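Possible prolidase (Bifidobacterium longum NCC2705, PDB 2P9B) probably hydrolyses carbon-nitrogen bonds as a member of the amidohydrolase family, though its substrate, suggested by the name prolidase, is not established. Local coordinates at residues Val47-Ser50 against Ile51-Ser54; Thr392-Glu396 against Val397-Ala401; Asn407-Pro410 against Leu411-Leu414; Asn382-Leu386 against Gly387-Glu391. All coordinates share one frame; numbering follows the deposited sequence.

Contact 1 (Val47-Ser50 against Ile51-Ser54); sequences VAPS and IETS
Two backbone bonds of the three-residue kind, E52 N to P49 O (3.2 Å) and T53 N to S50 O (3.1 Å, 156° at the hydrogen), curl the chain into a short 3-10 turn directly after the strand that ends at P49. The side chain of T53 then closes back on the strand end: its OG1 donates to P49 O at 2.8 Å, four residues earlier. With chi1 at -52° the hydroxyl lies beside the backbone N of T53, and CG2 takes the position anti to that N. P49 O thus has two donors, E52 N and T53 OG1, which reach it from opposite faces of its carbonyl plane. A valine in place of T53 has no hydroxyl to offer, and P49 O would probably lose its donor on one face, leaving the turn less firmly tied to the strand. Beside this bond A48 CB rests 3.5 Å from T53 OG1. E52 reaches back over the proline ring, CG lying 3.2 Å from P49 O and OE2 3.6 Å from P49 CD. S50 faces the other way, its OG hydrogen-bonded to T35 OG1 and H18 N, while T53 also packs on T35 and V37. The arrangement is a 3-10 turn ending strand 44-49, an outermost strand of the four-stranded mixed sheet, where the chain leaves for strand 60-63 at the opposite margin.

Contact 2 (Thr392-Glu396 against Val397-Ala401); sequences TGSLE and VGKSA
K399 lays its aliphatic chain against S394, with CE 3.1 Å and CD 3.3 Å from S394 OG, so methylene groups rather than the ammonium meet the hydroxyl. That hydroxyl donates to E396 OE1 at 2.7 Å, using the carboxylate lone pair that points away from the other oxygen. E396 and K399 run side by side in the same direction, yet E396 OE1 stays 4.7 Å from K399 NZ and the charged atoms do not touch. The last torsion of K399 (chi4 -53°) bends NZ to where it donates to D389 O and, weakly, to A390 O. Behind these side chains, the backbone fixes where they start. K399 N donates to E396 O at 3.1 Å, 160° at the hydrogen, closing a type II beta turn from E396 to K399. G398 holds its third position at a phi of 101°, where a side chain would be jammed against the carbonyl oxygen of V397. Before the turn, L395 is the centre of an inverse gamma turn, its E396 N to S394 O bond being weak. A water inside the loop joins its two arms, donating to S394 O and to S400 O at 2.8 Å each. Further out, the loop is held by backbone bonds of K399 and G398 to I44 and of S400 to E391, and T392 OG1 pairs with D402. The chemistry implies that main-chain carbonyls, not E396, bind the lysine charge; the carboxylate, steadied by the serine, probably adds a through-space attraction only.

Contact 3 (Asn407-Pro410 against Leu411-Leu414); sequences NANP and LDDL
N409 and L411 form an Asx turn: L411 N donates to N409 OD1 at 2.8 Å with 158° at the hydrogen, approaching from above the plane of the side-chain amide. CG of N409 stands anti to its own backbone nitrogen (chi1 -169°), which brings OD1 to the N-H of L411 and within 3.2 Å of L411 CB. The main-chain oxygen of N409 is used as well, accepting D412 N at 3.1 Å and, weakly, D413 N. P410, between N409 and L411, has no N-H to satisfy. The other end of the amide is met by water: one molecule accepts from N409 ND2 (3.3 Å) and donates to D412 OD2 (3.0 Å), bridging two flat groups whose planes are 51° apart. An alanine at N409 has neither amide atom, so L411 N would probably be left without its acceptor and the water beside D412 without its donor from this side chain. D413 OD1 is taken by R415 N just beyond. On the apolar side P410, L411 and L414 pack on L375 of helix 371-385, and L411 also meets V22. L414 CD2 comes within 3.4 Å of P410 O, while the CA of P410 points its hydrogen at D413 O, 3.3 Å from carbon to oxygen.

Contact 4 (Asn382-Leu386 against Gly387-Glu391); sequences NASIL and GVDAE
D389 folds back over the last turn of helix 371-385 and meets S384 with nearly every atom of its side chain. Its CB lies 3.7 Å from S384 OG. CG is set between the backbone N and the carbonyl carbon (chi1 53°), which brings the carboxylate alongside S384, CG 3.9 Å from S384 OG. At the tip, OD1 stands 3.7 Å from S384 CA and accepts from a water whose oxygen is 2.7 Å from OD1; the same water donates to S384 O at 3.1 Å. OD2 has a weak bond from a second water, 3.0 Å from S384 OG. The first water links carboxylate and carbonyl from one side, offering a hydrogen to each of two acceptors that would probably repel each other. D389 is brought here by a Schellman motif. V388 N bonds to A383 O (2.9 Å, 156° at the hydrogen) and G387 N to S384 O (3.0 Å), with G387 at a phi of 73° reversing the chain. V388 tucks CG2 against A383 CB and L386 CB, giving the motif its apolar side. Outside, R286 NH1 hydrogen-bonds to I385 O. The helix end sits with A383 and L386 on I74 of strand 68-78, L386 also against I242 and S384 on M339, and the chain beyond leads on to strand 403-406.

How the contacts relate
Contacts 4 and 2 follow one another along the chain between helix 371-385 and strand 403-406, their centres about 11 Å apart, and are directly joined by backbone bonding and by packing of T392 O on A383 CB. Contact 1 touches contact 2 through V47 CG2 and L395 O, tying the edge strand to this loop. Contact 3, about 11 Å from contact 2 at the nearest atoms, touches none of the others but packs against the same helix that contact 4 terminates. Contacts 1 and 2 are surface turns, the first tied by a threonine hydroxyl as well as backbone bonds, the second by a backbone bond with a lysine chain laid across; contacts 3 and 4 are partly buried, with apolar residues inward and water-bridged carboxylates outward.

Contact 1 (Val47-Ser50 against Ile51-Ser54)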
# COMPACT_ATOMS: atom_id res chain seq x y z
N VAL A 47 -25.41 6.56 -3.54
CA VAL A 47 -25.19 5.39 -2.69
C VAL A 47 -26.44 5.36 -1.82
O VAL A 47 -26.54 6.09 -0.84
CB VAL A 47 -23.96 5.53 -1.79
CG1 VAL A 47 -23.83 4.29 -0.91
CG2 VAL A 47 -22.70 5.70 -2.63
N ALA A 48 -27.40 4.51 -2.17
CA ALA A 48 -28.64 4.46 -1.41
C ALA A 48 -29.36 3.13 -1.53
O ALA A 48 -29.04 2.32 -2.41
CB ALA A 48 -29.55 5.59 -1.86
N PRO A 49 -30.34 2.88 -0.65
CA PRO A 49 -31.11 1.63 -0.70
C PRO A 49 -31.63 1.41 -2.11
O PRO A 49 -32.16 2.32 -2.74
CB PRO A 49 -32.23 1.88 0.30
CG PRO A 49 -31.56 2.74 1.33
CD PRO A 49 -30.78 3.72 0.47
N SER A 50 -31.46 0.19 -2.62
CA SER A 50 -31.89 -0.15 -3.96
C SER A 50 -33.38 0.10 -4.20
O SER A 50 -33.78 0.58 -5.26
CB SER A 50 -31.57 -1.62 -4.25
OG SER A 50 -30.18 -1.87 -4.13
N ILE A 51 -34.20 -0.22 -3.21
CA ILE A 51 -35.64 -0.07 -3.35
C ILE A 51 -36.09 1.34 -3.71
O ILE A 51 -37.12 1.52 -4.36
CB ILE A 51 -36.36 -0.52 -2.06
CG1 ILE A 51 -37.86 -0.64 -2.32
CG2 ILE A 51 -36.10 0.47 -0.94
CD1 ILE A 51 -38.61 -1.30 -1.17
N GLU A 52 -35.32 2.35 -3.31
CA GLU A 52 -35.70 3.74 -3.59
C GLU A 52 -34.85 4.39 -4.66
O GLU A 52 -35.04 5.57 -4.98
CB GLU A 52 -35.59 4.58 -2.31
CG GLU A 52 -34.20 4.57 -1.70
CD GLU A 52 -34.08 5.47 -0.47
OE1 GLU A 52 -34.92 5.37 0.43
OE2 GLU A 52 -33.11 6.26 -0.42
N THR A 53 -33.92 3.63 -5.23
CA THR A 53 -33.03 4.19 -6.24
C THR A 53 -33.36 3.75 -7.65
O THR A 53 -33.22 2.57 -7.99
CB THR A 53 -31.57 3.83 -5.92
OG1 THR A 53 -31.28 4.20 -4.57
CG2 THR A 53 -30.62 4.56 -6.86
N SER A 54 -33.80 4.69 -8.48
CA SER A 54 -34.12 4.39 -9.86
C SER A 54 -32.85 4.53 -10.70
O SER A 54 -32.05 5.43 -10.47
CB SER A 54 -35.19 5.36 -10.38
OG SER A 54 -34.72 6.70 -10.36

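Contact 2 (Thr392-Glu396 against Val397-Ala401)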
# COMPACT_ATOMS: atom_id res chain seq x y z
N THR A 392 -10.57 9.00 -3.10
CA THR A 392 -10.80 7.56 -3.01
C THR A 392 -10.72 7.04 -1.58
O THR A 392 -10.51 7.81 -0.65
CB THR A 392 -9.80 6.80 -3.91
OG1 THR A 392 -10.18 5.42 -4.00
CG2 THR A 392 -8.38 6.90 -3.35
N GLY A 393 -10.92 5.73 -1.42
CA GLY A 393 -10.83 5.15 -0.09
C GLY A 393 -12.14 4.87 0.63
O GLY A 393 -12.14 4.26 1.69
N SER A 394 -13.25 5.33 0.06
CA SER A 394 -14.56 5.09 0.65
C SER A 394 -15.62 5.24 -0.43
O SER A 394 -15.42 5.95 -1.42
CB SER A 394 -14.83 6.08 1.79
OG SER A 394 -14.88 7.42 1.31
N LEU A 395 -16.74 4.56 -0.24
CA LEU A 395 -17.82 4.61 -1.21
C LEU A 395 -18.77 5.74 -0.86
O LEU A 395 -19.84 5.52 -0.31
CB LEU A 395 -18.56 3.28 -1.22
CG LEU A 395 -17.66 2.08 -1.51
CD1 LEU A 395 -18.50 0.81 -1.51
CD2 LEU A 395 -16.97 2.26 -2.85
N GLU A 396 -18.35 6.95 -1.19
CA GLU A 396 -19.14 8.14 -0.92
C GLU A 396 -19.29 8.97 -2.18
O GLU A 396 -18.40 9.02 -3.02
CB GLU A 396 -18.46 8.97 0.16
CG GLU A 396 -18.46 8.30 1.52
CD GLU A 396 -17.75 9.13 2.57
OE1 GLU A 396 -16.51 9.18 2.56
OE2 GLU A 396 -18.45 9.76 3.39
N VAL A 397 -20.44 9.63 -2.30
CA VAL A 397 -20.76 10.47 -3.45
C VAL A 397 -19.66 11.49 -3.70
O VAL A 397 -19.19 12.15 -2.77
CB VAL A 397 -22.10 11.21 -3.23
CG1 VAL A 397 -22.39 12.15 -4.40
CG2 VAL A 397 -23.23 10.20 -3.09
N GLY A 398 -19.24 11.60 -4.96
CA GLY A 398 -18.20 12.55 -5.32
C GLY A 398 -16.83 11.92 -5.48
O GLY A 398 -15.97 12.45 -6.19
N LYS A 399 -16.62 10.80 -4.81
CA LYS A 399 -15.33 10.12 -4.89
C LYS A 399 -15.23 9.20 -6.10
O LYS A 399 -16.24 8.82 -6.70
CB LYS A 399 -15.06 9.32 -3.62
CG LYS A 399 -14.84 10.17 -2.38
CD LYS A 399 -14.15 9.37 -1.29
CE LYS A 399 -14.07 10.14 0.02
NZ LYS A 399 -13.45 11.48 -0.16
N SER A 400 -13.99 8.85 -6.45
CA SER A 400 -13.72 7.98 -7.58
C SER A 400 -14.40 6.63 -7.39
O SER A 400 -14.41 6.09 -6.29
CB SER A 400 -12.20 7.77 -7.71
OG SER A 400 -11.86 7.16 -8.94
N ALA A 401 -14.97 6.09 -8.45
CA ALA A 401 -15.65 4.81 -8.36
C ALA A 401 -14.66 3.65 -8.34
O ALA A 401 -14.55 2.90 -9.31
CB ALA A 401 -16.64 4.65 -9.51
O HOH W 1 -13.63 5.88 -3.62

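Contact 3 (Asn407-Pro410 against Leu411-Leu414)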
# COMPACT_ATOMS: atom_id res chain seq x y z
N ASN A 407 -17.56 -12.12 -3.37
CA ASN A 407 -18.58 -13.17 -3.33
C ASN A 407 -19.00 -13.52 -1.91
O ASN A 407 -19.97 -14.25 -1.70
CB ASN A 407 -18.05 -14.41 -4.05
CG ASN A 407 -17.99 -14.23 -5.55
OD1 ASN A 407 -17.04 -14.66 -6.20
ND2 ASN A 407 -19.02 -13.62 -6.12
N ALA A 408 -18.29 -12.99 -0.92
CA ALA A 408 -18.61 -13.25 0.48
C ALA A 408 -18.20 -12.05 1.32
O ALA A 408 -17.50 -11.16 0.84
CB ALA A 408 -17.90 -14.51 0.96
N ASN A 409 -18.64 -12.03 2.58
CA ASN A 409 -18.33 -10.92 3.48
C ASN A 409 -16.96 -11.08 4.13
O ASN A 409 -16.74 -12.00 4.92
CB ASN A 409 -19.40 -10.83 4.57
CG ASN A 409 -19.29 -9.55 5.38
OD1 ASN A 409 -18.23 -8.93 5.44
ND2 ASN A 409 -20.39 -9.16 6.01
N PRO A 410 -16.02 -10.16 3.82
CA PRO A 410 -14.67 -10.23 4.40
C PRO A 410 -14.62 -10.00 5.91
O PRO A 410 -13.62 -10.31 6.55
CB PRO A 410 -13.92 -9.16 3.61
CG PRO A 410 -14.98 -8.13 3.37
CD PRO A 410 -16.16 -8.99 2.95
N LEU A 411 -15.69 -9.45 6.47
CA LEU A 411 -15.73 -9.22 7.91
C LEU A 411 -15.87 -10.56 8.63
O LEU A 411 -15.45 -10.70 9.78
CB LEU A 411 -16.91 -8.30 8.27
CG LEU A 411 -16.70 -6.82 7.96
CD1 LEU A 411 -18.00 -6.05 8.08
CD2 LEU A 411 -15.65 -6.27 8.91
N ASP A 412 -16.44 -11.54 7.94
CA ASP A 412 -16.62 -12.87 8.51
C ASP A 412 -15.42 -13.77 8.21
O ASP A 412 -15.14 -14.71 8.95
CB ASP A 412 -17.90 -13.52 7.97
CG ASP A 412 -19.14 -12.74 8.35
OD1 ASP A 412 -19.19 -12.22 9.48
OD2 ASP A 412 -20.07 -12.66 7.52
N ASP A 413 -14.73 -13.48 7.11
CA ASP A 413 -13.55 -14.24 6.71
C ASP A 413 -12.78 -13.39 5.71
O ASP A 413 -13.23 -13.19 4.58
CB ASP A 413 -13.96 -15.56 6.04
CG ASP A 413 -12.79 -16.53 5.89
OD1 ASP A 413 -11.65 -16.08 5.65
OD2 ASP A 413 -13.02 -17.75 6.00
N LEU A 414 -11.62 -12.89 6.12
CA LEU A 414 -10.82 -12.05 5.24
C LEU A 414 -10.37 -12.73 3.96
O LEU A 414 -10.00 -12.06 3.00
CB LEU A 414 -9.61 -11.49 6.00
CG LEU A 414 -9.97 -10.43 7.04
CD1 LEU A 414 -8.77 -10.17 7.95
CD2 LEU A 414 -10.40 -9.15 6.32
O HOH W 2 -22.70 -11.19 7.11

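Contact 4 (Asn382-Leu386 against Gly387-Glu391)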
# COMPACT_ATOMS: atom_id res chain seq x y z
N ASN A 382 -5.32 4.02 4.57
CA ASN A 382 -4.31 4.04 3.50
C ASN A 382 -4.54 5.27 2.61
O ASN A 382 -3.59 5.93 2.20
CB ASN A 382 -4.40 2.76 2.64
CG ASN A 382 -3.32 1.72 2.97
OD1 ASN A 382 -3.30 0.63 2.37
ND2 ASN A 382 -2.43 2.05 3.89
N ALA A 383 -5.80 5.56 2.30
CA ALA A 383 -6.13 6.71 1.45
C ALA A 383 -5.63 8.00 2.09
O ALA A 383 -5.03 8.83 1.41
CB ALA A 383 -7.63 6.78 1.20
N SER A 384 -5.88 8.17 3.38
CA SER A 384 -5.43 9.37 4.08
C SER A 384 -3.91 9.42 4.11
O SER A 384 -3.30 10.45 3.85
CB SER A 384 -5.97 9.40 5.51
OG SER A 384 -7.38 9.52 5.53
N ILE A 385 -3.30 8.28 4.41
CA ILE A 385 -1.85 8.22 4.48
C ILE A 385 -1.21 8.61 3.15
O ILE A 385 -0.24 9.36 3.13
CB ILE A 385 -1.38 6.81 4.88
CG1 ILE A 385 -1.82 6.51 6.32
CG2 ILE A 385 0.14 6.70 4.75
CD1 ILE A 385 -1.54 5.10 6.77
N LEU A 386 -1.77 8.13 2.05
CA LEU A 386 -1.22 8.44 0.72
C LEU A 386 -1.67 9.79 0.18
O LEU A 386 -1.27 10.18 -0.93
CB LEU A 386 -1.60 7.34 -0.27
CG LEU A 386 -1.07 5.94 0.06
CD1 LEU A 386 -1.41 4.99 -1.08
CD2 LEU A 386 0.43 5.99 0.27
N GLY A 387 -2.49 10.50 0.95
CA GLY A 387 -2.96 11.81 0.54
C GLY A 387 -3.99 11.83 -0.58
O GLY A 387 -4.11 12.82 -1.31
N VAL A 388 -4.75 10.74 -0.73
CA VAL A 388 -5.75 10.68 -1.78
C VAL A 388 -7.16 10.44 -1.24
O VAL A 388 -8.07 10.08 -1.98
CB VAL A 388 -5.41 9.55 -2.79
CG1 VAL A 388 -4.12 9.89 -3.53
CG2 VAL A 388 -5.27 8.22 -2.06
N ASP A 389 -7.35 10.69 0.05
CA ASP A 389 -8.64 10.48 0.69
C ASP A 389 -9.76 11.35 0.13
O ASP A 389 -10.94 11.02 0.28
CB ASP A 389 -8.54 10.69 2.20
CG ASP A 389 -7.92 12.02 2.56
OD1 ASP A 389 -6.74 12.25 2.22
OD2 ASP A 389 -8.62 12.84 3.19
N ALA A 390 -9.41 12.45 -0.51
CA ALA A 390 -10.43 13.32 -1.07
C ALA A 390 -11.05 12.68 -2.30
O ALA A 390 -12.21 12.95 -2.64
CB ALA A 390 -9.82 14.68 -1.44
N GLU A 391 -10.30 11.81 -2.97
CA GLU A 391 -10.81 11.18 -4.18
C GLU A 391 -11.09 9.68 -4.11
O GLU A 391 -11.78 9.15 -4.97
CB GLU A 391 -9.86 11.47 -5.35
CG GLU A 391 -8.53 10.76 -5.25
CD GLU A 391 -7.55 11.22 -6.32
OE1 GLU A 391 -7.97 11.33 -7.50
OE2 GLU A 391 -6.38 11.46 -5.99
O HOH W 3 -4.62 13.29 3.59
O HOH W 4 -7.48 12.37 6.45